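Local coordinates for putative ABC transporter amino acid-binding protein (Sinorhizobium meliloti, PDB 2Q88) that binds the compatible solute ectoine as the extracellular substrate-binding component of an ABC transporter, a role probably linked to osmoprotection, at residues A[35-40]-A[95-100]; A[63-68]-A[84-89]. All coordinates share one frame; numbering follows the deposited sequence.

Contact 1 (A[35-40]-A[95-100]); sequences SGAAPD and PILCDA
The backbone N of Leu97, whose side chain meets Ala37 and Ala38 across this contact, is hydrogen-bonded to the carboxylate atom OD1 of Asp203, and Ile96 also bonds through its backbone to Asp203. With its backbone held in this way, Leu97 sends its isobutyl group against the first turn of helix 37-48. Its CG stands anti to its own carbonyl carbon (chi1 -53°), and the extended second torsion pushes CD1 out as the leading methyl. Leu97 CD1 settles over the start of the helix, 3.7 Å from the backbone N of Ala38. There it sits between two successive alanine methyls, with Leu97 CD1 3.8 Å from both Ala37 CB and Ala38 CB. The other branch reaches only one of them, Leu97 CD2 lying 3.8 Å from Ala37 CB. Across the two segments the nearest pair of CA atoms is that of Ala38 and Leu97, 7.3 Å apart. In the bilobal type II periplasmic-binding-protein fold, the segment 95-100 leads into strand 98-106, which pairs antiparallel with 201-202, an arrangement consistent with the hinge between lobes; the disulfide from Cys98 to Cys202 ties these strands together. On the helix side, Gly36 occupies the N-cap position at a positive phi of 91°, and its O accepts the first-turn bond from Asp40 N at 3.0 Å. Ile235 of helix 230-235 also packs on Leu97.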
ATOM      1  N   SER A  35      -4.791  -5.327 -11.832  1.00 27.91           N
ATOM      2  CA  SER A  35      -3.366  -5.249 -12.075  1.00 26.49           C
ATOM      3  C   SER A  35      -2.757  -4.285 -11.056  1.00 25.42           C
ATOM      4  O   SER A  35      -3.296  -4.119  -9.958  1.00 24.36           O
ATOM      5  CB  SER A  35      -3.089  -4.776 -13.505  1.00 27.19           C
ATOM      6  OG  SER A  35      -3.652  -3.501 -13.717  1.00 29.01           O
ATOM      7  N   GLY A  36      -1.651  -3.650 -11.423  1.00 24.56           N
ATOM      8  CA  GLY A  36      -0.817  -2.955 -10.453  1.00 23.75           C
ATOM      9  C   GLY A  36       0.228  -3.933  -9.960  1.00 23.65           C
ATOM     10  O   GLY A  36       0.103  -5.143 -10.171  1.00 23.11           O
ATOM     11  N   ALA A  37       1.268  -3.408  -9.321  1.00 23.00           N
ATOM     12  CA  ALA A  37       2.435  -4.189  -8.945  1.00 23.07           C
ATOM     13  C   ALA A  37       2.157  -5.278  -7.921  1.00 23.22           C
ATOM     14  O   ALA A  37       2.691  -6.381  -8.024  1.00 23.32           O
ATOM     15  CB  ALA A  37       3.554  -3.274  -8.462  1.00 23.16           C
ATOM     16  N   ALA A  38       1.319  -4.979  -6.936  1.00 23.12           N
ATOM     17  CA  ALA A  38       1.072  -5.936  -5.869  1.00 23.02           C
ATOM     18  C   ALA A  38       0.240  -7.146  -6.347  1.00 23.26           C
ATOM     19  O   ALA A  38       0.666  -8.285  -6.124  1.00 22.86           O
ATOM     20  CB  ALA A  38       0.461  -5.252  -4.648  1.00 23.55           C
ATOM     21  N   PRO A  39      -0.897  -6.921  -7.019  1.00 23.29           N
ATOM     22  CA  PRO A  39      -1.650  -8.026  -7.626  1.00 23.17           C
ATOM     23  C   PRO A  39      -0.899  -8.766  -8.741  1.00 23.20           C
ATOM     24  O   PRO A  39      -1.117  -9.961  -8.915  1.00 23.61           O
ATOM     25  CB  PRO A  39      -2.888  -7.336  -8.190  1.00 23.24           C
ATOM     26  CG  PRO A  39      -3.006  -6.082  -7.368  1.00 23.53           C
ATOM     27  CD  PRO A  39      -1.584  -5.630  -7.234  1.00 23.03           C
ATOM     28  N   ASP A  40      -0.029  -8.083  -9.483  1.00 23.54           N
ATOM     29  CA  ASP A  40       0.736  -8.763 -10.542  1.00 24.37           C
ATOM     30  C   ASP A  40       1.728  -9.770  -9.954  1.00 23.82           C
ATOM     31  O   ASP A  40       1.849 -10.897 -10.438  1.00 23.79           O
ATOM     32  CB  ASP A  40       1.472  -7.772 -11.451  1.00 24.50           C
ATOM     33  CG  ASP A  40       0.594  -7.211 -12.583  1.00 26.99           C
ATOM     34  OD1 ASP A  40      -0.639  -7.433 -12.624  1.00 29.10           O
ATOM     35  OD2 ASP A  40       1.070  -6.502 -13.492  1.00 28.60           O
ATOM     36  N   PRO A  95       9.734  -8.569   1.950  1.00 23.59           N
ATOM     37  CA  PRO A  95       9.377  -7.296   1.323  1.00 23.48           C
ATOM     38  C   PRO A  95       9.218  -7.368  -0.186  1.00 23.25           C
ATOM     39  O   PRO A  95       9.902  -8.141  -0.854  1.00 22.93           O
ATOM     40  CB  PRO A  95      10.540  -6.366   1.680  1.00 23.58           C
ATOM     41  CG  PRO A  95      11.296  -7.040   2.759  1.00 23.76           C
ATOM     42  CD  PRO A  95      11.055  -8.507   2.598  1.00 23.54           C
ATOM     43  N   ILE A  96       8.302  -6.556  -0.707  1.00 22.96           N
ATOM     44  CA  ILE A  96       8.008  -6.530  -2.138  1.00 22.23           C
ATOM     45  C   ILE A  96       8.056  -5.117  -2.705  1.00 22.67           C
ATOM     46  O   ILE A  96       8.912  -4.817  -3.548  1.00 23.58           O
ATOM     47  CB  ILE A  96       6.626  -7.193  -2.436  1.00 22.22           C
ATOM     48  CG1 ILE A  96       6.633  -8.662  -1.996  1.00 21.01           C
ATOM     49  CG2 ILE A  96       6.299  -7.078  -3.932  1.00 20.35           C
ATOM     50  CD1 ILE A  96       5.284  -9.382  -2.055  1.00 22.81           C
ATOM     51  N   LEU A  97       7.129  -4.261  -2.261  1.00 22.18           N
ATOM     52  CA  LEU A  97       6.991  -2.891  -2.788  1.00 22.39           C
ATOM     53  C   LEU A  97       7.390  -1.836  -1.766  1.00 23.19           C
ATOM     54  O   LEU A  97       6.763  -1.702  -0.713  1.00 23.49           O
ATOM     55  CB  LEU A  97       5.563  -2.617  -3.250  1.00 22.05           C
ATOM     56  CG  LEU A  97       4.919  -3.592  -4.246  1.00 21.69           C
ATOM     57  CD1 LEU A  97       3.578  -3.029  -4.683  1.00 23.06           C
ATOM     58  CD2 LEU A  97       5.809  -3.778  -5.470  1.00 20.30           C
ATOM     59  N   CYS A  98       8.428  -1.086  -2.100  1.00 24.34           N
ATOM     60  CA  CYS A  98       8.988  -0.064  -1.219  1.00 25.62           C
ATOM     61  C   CYS A  98       8.675   1.325  -1.750  1.00 25.22           C
ATOM     62  O   CYS A  98       8.713   1.544  -2.953  1.00 25.35           O
ATOM     63  CB  CYS A  98      10.503  -0.254  -1.118  1.00 26.59           C
ATOM     64  SG  CYS A  98      10.972  -1.824  -0.366  1.00 32.53           S
ATOM     65  N   ASP A  99       8.348   2.261  -0.860  1.00 25.34           N
ATOM     66  CA  ASP A  99       8.125   3.648  -1.273  1.00 25.47           C
ATOM     67  C   ASP A  99       8.199   4.632  -0.118  1.00 25.45           C
ATOM     68  O   ASP A  99       7.973   4.276   1.044  1.00 24.96           O
ATOM     69  CB  ASP A  99       6.776   3.814  -1.988  1.00 25.76           C
ATOM     70  CG  ASP A  99       6.815   4.906  -3.066  1.00 27.69           C
ATOM     71  OD1 ASP A  99       7.914   5.401  -3.404  1.00 31.48           O
ATOM     72  OD2 ASP A  99       5.805   5.337  -3.643  1.00 28.95           O
ATOM     73  N   ALA A 100       8.513   5.875  -0.469  1.00 25.61           N
ATOM     74  CA  ALA A 100       8.482   6.994   0.456  1.00 25.40           C
ATOM     75  C   ALA A 100       7.087   7.630   0.401  1.00 25.56           C
ATOM     76  O   ALA A 100       6.273   7.271  -0.449  1.00 25.46           O
ATOM     77  CB  ALA A 100       9.541   7.993   0.057  1.00 25.60           C
TER

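Contact 2 (A[63-68]-A[84-89]); sequences AMIPGL and PERCAA. With 4CS ((4S)-2-methyl-1,4,5,6-tetrahydropyrimidine-4-carboxylic acid), chain F.
Arg86 plays two unlike parts here: its aliphatic shaft packs against Ile65, while its guanidinium holds the carboxylate of bound ectoine. Its CG stands anti to the carbonyl carbon, and from there to NE the chain is fully extended, which carries the charged end beyond the apolar contact with Ile65 and into the ligand pocket. Near the root of that shaft, CD1 of Ile65 touches Arg86 CG at 3.9 Å, with Arg86 CB 4.0 Å from the same methyl. The two side chains cross at about a right angle. The other branch of the isoleucine serves a second partner: CG2, set anti to the backbone N of Ile65 (chi1 of CG1 -65°), lies 3.9 Å from Ala89 CB. Ile65 of helix 64-69 thus spans Arg86 and Ala89, which are three positions apart and are also joined by a backbone bond from Ala89 N to Arg86 O of 3.0 Å. Ile76 of strand 75-76 packs on Ile65 as well, and Tyr92 lies against Arg86.

At the pocket end the carboxylate and the guanidinium are joined by paired, nearly straight hydrogen bonds. Arg86 NH1 reaches OXT of ectoine at 2.8 Å with an N-H...O angle of 164°. O of ectoine lies at the guanidinium edge, in its plane, where Arg86 NH2 meets it at 2.8 Å and 170°. NH1 is shared between ectoine OXT and Phe81 O, which helps to fix the rotation of the guanidinium; Phe81 N separately binds the ligand. Such a bidentate grip suits an anionic carboxylate, whose negative charge the arginine probably balances within this type II binding-protein cleft.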
ATOM      1  N   ALA A  63     -10.002  -1.503   6.611  1.00 25.09           N
ATOM      2  CA  ALA A  63     -10.822  -2.718   6.647  1.00 24.94           C
ATOM      3  C   ALA A  63     -10.054  -4.008   6.328  1.00 25.24           C
ATOM      4  O   ALA A  63     -10.592  -5.108   6.489  1.00 25.89           O
ATOM      5  CB  ALA A  63     -12.030  -2.569   5.701  1.00 25.26           C
ATOM      6  N   MET A  64      -8.808  -3.886   5.882  1.00 24.45           N
ATOM      7  CA  MET A  64      -8.094  -5.027   5.320  1.00 24.35           C
ATOM      8  C   MET A  64      -7.696  -6.086   6.337  1.00 23.65           C
ATOM      9  O   MET A  64      -8.065  -7.263   6.203  1.00 22.87           O
ATOM     10  CB  MET A  64      -6.891  -4.558   4.503  1.00 23.77           C
ATOM     11  CG  MET A  64      -7.307  -3.874   3.210  1.00 25.28           C
ATOM     12  SD  MET A  64      -5.883  -3.259   2.339  1.00 26.85           S
ATOM     13  CE  MET A  64      -6.652  -2.403   0.964  1.00 24.08           C
ATOM     14  N   ILE A  65      -6.943  -5.671   7.346  1.00 23.92           N
ATOM     15  CA  ILE A  65      -6.544  -6.610   8.406  1.00 24.20           C
ATOM     16  C   ILE A  65      -7.763  -7.254   9.093  1.00 24.75           C
ATOM     17  O   ILE A  65      -7.792  -8.483   9.236  1.00 24.72           O
ATOM     18  CB  ILE A  65      -5.520  -5.969   9.386  1.00 24.14           C
ATOM     19  CG1 ILE A  65      -4.209  -5.679   8.628  1.00 23.90           C
ATOM     20  CG2 ILE A  65      -5.265  -6.889  10.585  1.00 23.14           C
ATOM     21  CD1 ILE A  65      -3.123  -4.947   9.432  1.00 25.03           C
ATOM     22  N   PRO A  66      -8.757  -6.464   9.525  1.00 25.15           N
ATOM     23  CA  PRO A  66      -9.986  -7.039  10.071  1.00 25.34           C
ATOM     24  C   PRO A  66     -10.622  -8.138   9.208  1.00 25.53           C
ATOM     25  O   PRO A  66     -10.987  -9.184   9.737  1.00 25.39           O
ATOM     26  CB  PRO A  66     -10.912  -5.821  10.190  1.00 25.57           C
ATOM     27  CG  PRO A  66      -9.973  -4.684  10.477  1.00 25.09           C
ATOM     28  CD  PRO A  66      -8.769  -4.985   9.616  1.00 24.93           C
ATOM     29  N   GLY A  67     -10.764  -7.899   7.903  1.00 25.44           N
ATOM     30  CA  GLY A  67     -11.359  -8.882   6.991  1.00 25.32           C
ATOM     31  C   GLY A  67     -10.489 -10.119   6.819  1.00 25.65           C
ATOM     32  O   GLY A  67     -10.994 -11.238   6.685  1.00 25.50           O
ATOM     33  N   LEU A  68      -9.177  -9.914   6.824  1.00 25.47           N
ATOM     34  CA  LEU A  68      -8.220 -11.012   6.755  1.00 25.98           C
ATOM     35  C   LEU A  68      -8.343 -11.895   8.006  1.00 26.43           C
ATOM     36  O   LEU A  68      -8.503 -13.113   7.906  1.00 26.04           O
ATOM     37  CB  LEU A  68      -6.792 -10.463   6.599  1.00 25.80           C
ATOM     38  CG  LEU A  68      -5.668 -11.487   6.437  1.00 25.60           C
ATOM     39  CD1 LEU A  68      -5.770 -12.219   5.117  1.00 26.11           C
ATOM     40  CD2 LEU A  68      -4.299 -10.833   6.604  1.00 26.03           C
ATOM     41  N   PRO A  84       5.442  -2.626  12.976  1.00 27.84           N
ATOM     42  CA  PRO A  84       5.356  -3.475  14.170  1.00 27.80           C
ATOM     43  C   PRO A  84       3.915  -3.890  14.511  1.00 27.82           C
ATOM     44  O   PRO A  84       3.635  -5.082  14.589  1.00 27.51           O
ATOM     45  CB  PRO A  84       5.966  -2.592  15.252  1.00 28.38           C
ATOM     46  CG  PRO A  84       7.035  -1.824  14.506  1.00 27.76           C
ATOM     47  CD  PRO A  84       6.417  -1.528  13.146  1.00 27.47           C
ATOM     48  N   GLU A  85       3.010  -2.916  14.649  1.00 27.90           N
ATOM     49  CA  GLU A  85       1.585  -3.167  14.952  1.00 28.03           C
ATOM     50  C   GLU A  85       0.878  -4.084  13.972  1.00 27.63           C
ATOM     51  O   GLU A  85       0.073  -4.922  14.371  1.00 27.29           O
ATOM     52  CB  GLU A  85       0.793  -1.862  15.043  1.00 28.57           C
ATOM     53  CG  GLU A  85       1.301  -0.762  14.122  1.00 31.69           C
ATOM     54  CD  GLU A  85       2.391   0.054  14.788  1.00 33.48           C
ATOM     55  OE1 GLU A  85       3.568  -0.095  14.410  1.00 32.70           O
ATOM     56  OE2 GLU A  85       2.065   0.833  15.714  1.00 37.50           O
ATOM     57  N   ARG A  86       1.156  -3.894  12.681  1.00 26.73           N
ATOM     58  CA  ARG A  86       0.564  -4.726  11.649  1.00 26.58           C
ATOM     59  C   ARG A  86       1.206  -6.103  11.643  1.00 26.96           C
ATOM     60  O   ARG A  86       0.522  -7.100  11.466  1.00 26.19           O
ATOM     61  CB  ARG A  86       0.727  -4.080  10.277  1.00 25.68           C
ATOM     62  CG  ARG A  86       0.013  -2.750  10.116  1.00 25.86           C
ATOM     63  CD  ARG A  86       0.227  -2.141   8.727  1.00 25.76           C
ATOM     64  NE  ARG A  86      -0.580  -0.944   8.539  1.00 25.40           N
ATOM     65  CZ  ARG A  86      -0.573  -0.193   7.447  1.00 26.63           C
ATOM     66  NH1 ARG A  86       0.222  -0.492   6.422  1.00 24.52           N
ATOM     67  NH2 ARG A  86      -1.371   0.874   7.378  1.00 27.06           N
ATOM     68  N   CYS A  87       2.524  -6.137  11.830  1.00 27.87           N
ATOM     69  CA  CYS A  87       3.283  -7.386  11.889  1.00 29.43           C
ATOM     70  C   CYS A  87       2.794  -8.321  12.998  1.00 29.16           C
ATOM     71  O   CYS A  87       2.855  -9.541  12.852  1.00 29.67           O
ATOM     72  CB  CYS A  87       4.777  -7.089  12.047  1.00 29.78           C
ATOM     73  SG  CYS A  87       5.447  -6.245  10.595  1.00 34.81           S
ATOM     74  N   ALA A  88       2.282  -7.742  14.080  1.00 28.94           N
ATOM     75  CA  ALA A  88       1.729  -8.512  15.195  1.00 29.10           C
ATOM     76  C   ALA A  88       0.371  -9.147  14.879  1.00 28.99           C
ATOM     77  O   ALA A  88      -0.031 -10.097  15.545  1.00 29.40           O
ATOM     78  CB  ALA A  88       1.622  -7.634  16.427  1.00 29.23           C
ATOM     79  N   ALA A  89      -0.325  -8.617  13.870  1.00 28.59           N
ATOM     80  CA  ALA A  89      -1.707  -9.012  13.552  1.00 28.51           C
ATOM     81  C   ALA A  89      -1.805  -9.985  12.380  1.00 28.38           C
ATOM     82  O   ALA A  89      -2.788 -10.713  12.260  1.00 28.62           O
ATOM     83  CB  ALA A  89      -2.557  -7.775  13.263  1.00 28.37           C
TER
HETATM   84  O   4CS F 501      -1.181   2.235   4.986  1.00 22.38           O
HETATM   85  C   4CS F 501      -0.591   1.863   3.972  1.00 21.89           C
HETATM   86  OXT 4CS F 501      -0.059   0.747   3.941  1.00 22.40           O
HETATM   87  CA  4CS F 501      -0.491   2.788   2.766  1.00 21.02           C
HETATM   88  CB  4CS F 501      -1.766   3.566   2.502  1.00 20.98           C
HETATM   89  CAD 4CS F 501      -1.560   4.501   1.307  1.00 20.33           C
HETATM   90  NAG 4CS F 501      -1.112   3.710   0.131  1.00 20.20           N
HETATM   91  CAI 4CS F 501      -0.396   2.513   0.288  1.00 20.63           C
HETATM   92  CAA 4CS F 501       0.045   1.702  -0.943  1.00 20.18           C
HETATM   93  N   4CS F 501      -0.101   2.023   1.567  1.00 20.65           N

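Overall arrangement
After helix 5-12 and the short strands up to 34-35, the chain enters helix 37-48, passes through strand 53-58 to helix 64-69, and goes via strand 75-76 to helix 84-87 before reaching strand 98-106. Contact 1 closes the longer loop, with 54 residues between 35-40 and 95-100; contact 2 closes a shorter one of 15 residues between 63-68 and 84-89, which lies wholly within the first. The two do not cross. Their centres are 18 Å apart and their nearest atoms about 9 Å. Contact 1 ties an early helix to the entry of strand 98-106, whereas contact 2 packs helix 64-69 against helix 84-87 and the residues just after it, beside the pocket that Arg86 reaches into.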